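Local coordinates for periplasmic solute binding protein (Candidatus liberibacter, PDB 4UDO) that binds manganese and zinc ions and probably serves their uptake as a ZnuA-type periplasmic solute-binding protein, at residues Gln52-Ile57 with Lys77-Ile82. Sequence-based numbering, arbitrary orientation.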
loop_
_atom_site.group_PDB
_atom_site.type_symbol
_atom_site.label_atom_id
_atom_site.label_comp_id
_atom_site.label_asym_id
_atom_site.label_seq_id
_atom_site.Cartn_x
_atom_site.Cartn_y
_atom_site.Cartn_z
ATOM N N GLN A 52 15.042 -18.601 -5.047
ATOM C CA GLN A 52 15.205 -20.073 -5.161
ATOM C C GLN A 52 14.658 -20.822 -3.954
ATOM O O GLN A 52 14.071 -21.883 -4.100
ATOM C CB GLN A 52 16.684 -20.474 -5.357
ATOM C CG GLN A 52 17.234 -20.159 -6.739
ATOM C CD GLN A 52 16.399 -20.784 -7.831
ATOM O OE1 GLN A 52 16.141 -21.976 -7.801
ATOM N NE2 GLN A 52 15.956 -19.979 -8.787
ATOM N N ASN A 53 14.864 -20.276 -2.761
ATOM C CA ASN A 53 14.368 -20.906 -1.547
ATOM C C ASN A 53 12.848 -20.817 -1.385
ATOM O O ASN A 53 12.278 -21.617 -0.669
ATOM C CB ASN A 53 15.051 -20.320 -0.316
ATOM C CG ASN A 53 16.524 -20.698 -0.220
ATOM O OD1 ASN A 53 16.958 -21.745 -0.713
ATOM N ND2 ASN A 53 17.294 -19.847 0.417
ATOM N N ALA A 54 12.195 -19.875 -2.061
ATOM C CA ALA A 54 10.742 -19.692 -1.915
ATOM C C ALA A 54 9.927 -20.932 -2.291
ATOM O O ALA A 54 10.058 -21.456 -3.407
ATOM C CB ALA A 54 10.268 -18.511 -2.740
ATOM N N ASP A 55 9.097 -21.392 -1.350
ATOM C CA ASP A 55 8.061 -22.401 -1.634
ATOM C C ASP A 55 6.773 -21.767 -2.136
ATOM O O ASP A 55 5.911 -22.444 -2.701
ATOM C CB ASP A 55 7.773 -23.225 -0.380
ATOM C CG ASP A 55 8.958 -24.045 0.029
ATOM O OD1 ASP A 55 9.377 -24.885 -0.796
ATOM O OD2 ASP A 55 9.482 -23.835 1.142
ATOM N N LEU A 56 6.652 -20.463 -1.916
ATOM C CA LEU A 56 5.478 -19.696 -2.323
ATOM C C LEU A 56 5.949 -18.259 -2.461
ATOM O O LEU A 56 6.728 -17.780 -1.623
ATOM C CB LEU A 56 4.393 -19.811 -1.245
ATOM C CG LEU A 56 3.135 -18.958 -1.375
ATOM C CD1 LEU A 56 2.380 -19.343 -2.623
ATOM C CD2 LEU A 56 2.241 -19.132 -0.160
ATOM N N ILE A 57 5.491 -17.574 -3.506
ATOM C CA ILE A 57 5.831 -16.178 -3.701
ATOM C C ILE A 57 4.566 -15.324 -3.718
ATOM O O ILE A 57 3.641 -15.584 -4.483
ATOM C CB ILE A 57 6.634 -15.965 -4.995
ATOM C CG1 ILE A 57 7.929 -16.781 -4.946
ATOM C CG2 ILE A 57 6.936 -14.490 -5.190
ATOM C CD1 ILE A 57 8.715 -16.758 -6.243
ATOM N N LYS A 77 10.524 -26.213 -8.189
ATOM C CA LYS A 77 9.400 -26.995 -8.667
ATOM C C LYS A 77 8.228 -26.871 -7.708
ATOM O O LYS A 77 8.381 -27.062 -6.505
ATOM C CB LYS A 77 9.811 -28.465 -8.787
ATOM C CG LYS A 77 8.684 -29.448 -9.072
ATOM C CD LYS A 77 7.981 -29.159 -10.388
ATOM C CE LYS A 77 7.508 -30.438 -11.073
ATOM N NZ LYS A 77 6.909 -31.433 -10.133
ATOM N N GLY A 78 7.056 -26.560 -8.251
ATOM C CA GLY A 78 5.855 -26.416 -7.440
ATOM C C GLY A 78 5.637 -25.034 -6.836
ATOM O O GLY A 78 4.576 -24.781 -6.298
ATOM N N THR A 79 6.620 -24.141 -6.914
ATOM C CA THR A 79 6.471 -22.818 -6.301
ATOM C C THR A 79 5.565 -21.958 -7.161
ATOM O O THR A 79 5.863 -21.720 -8.325
ATOM C CB THR A 79 7.825 -22.114 -6.076
ATOM O OG1 THR A 79 8.522 -22.778 -5.015
ATOM C CG2 THR A 79 7.624 -20.640 -5.686
ATOM N N LYS A 80 4.458 -21.513 -6.575
ATOM C CA LYS A 80 3.516 -20.618 -7.244
ATOM C C LYS A 80 3.729 -19.156 -6.868
ATOM O O LYS A 80 4.198 -18.830 -5.768
ATOM C CB LYS A 80 2.081 -21.022 -6.897
ATOM C CG LYS A 80 1.685 -22.350 -7.508
ATOM C CD LYS A 80 0.412 -22.916 -6.900
ATOM C CE LYS A 80 0.016 -24.204 -7.616
ATOM N NZ LYS A 80 -1.141 -24.889 -6.984
ATOM N N ILE A 81 3.375 -18.286 -7.801
ATOM C CA ILE A 81 3.316 -16.860 -7.564
ATOM C C ILE A 81 1.855 -16.490 -7.355
ATOM O O ILE A 81 1.051 -16.638 -8.267
ATOM C CB ILE A 81 3.849 -16.074 -8.762
ATOM C CG1 ILE A 81 5.309 -16.460 -9.047
ATOM C CG2 ILE A 81 3.726 -14.581 -8.508
ATOM C CD1 ILE A 81 5.846 -15.869 -10.332
ATOM N N ILE A 82 1.520 -16.008 -6.162
ATOM C CA ILE A 82 0.159 -15.608 -5.839
ATOM C C ILE A 82 0.045 -14.088 -5.892
ATOM O O ILE A 82 0.910 -13.377 -5.398
ATOM C CB ILE A 82 -0.245 -16.104 -4.434
ATOM C CG1 ILE A 82 -0.178 -17.627 -4.352
ATOM C CG2 ILE A 82 -1.642 -15.624 -4.053
ATOM C CD1 ILE A 82 -1.065 -18.347 -5.333
HETATM O O HOH W 1 3.739 -22.807 -4.102
#
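Ile57 and Ile81 pair in parallel where strand 56-59 meets strand 80-83, the outermost strand on this side of a four-stranded parallel sheet in one lobe of the two-lobed ZnuA-type solute-binding fold. Two backbone bonds set the register: Ile57 N gives its hydrogen to Lys80 O at 2.9 Å, and Ile82 N gives its own to Ile57 O at 2.7 Å. Both are nearly straight. Ile81 CA adds a C-H...O contact to Ile57 O, so that oxygen is approached by two successive residues.

Before the strands pair regularly, Thr79 spans the gap to the turn that follows helix 45-53. Its CB comes within 3.5 Å of Ala54 O. OG1, set beside its own backbone N (chi1 -71°), donates to Ala54 O at 2.6 Å, tilted 21° from the carbonyl plane, and also rests against Asp55 CA. The same torsion puts CG2 anti to the Thr79 N, where it lies 3.4 Å from Ala54 O and also packs against Ile57 CG1 (3.9 Å); the side chains of Thr79 and Ile57 cross at about a right angle. At the neighbouring step a water replaces a direct backbone bond: it donates to Asp55 O and Gly78 O and accepts from Lys80 N.

The carboxylate of Asp55 turns instead to the adjacent strand 6-9, where OD2 accepts from Val6 N, while OD1 forms a salt bridge with Lys76. On the sheet face that carries Leu56, helix 111-128 covers Leu56 and Ile82 through Ala124. Leu56 holds CG anti to its N (chi1 173°), and from there its CD1 reaches Ile82 CG1 at 3.5 Å and sits 3.7 Å from Lys80 O.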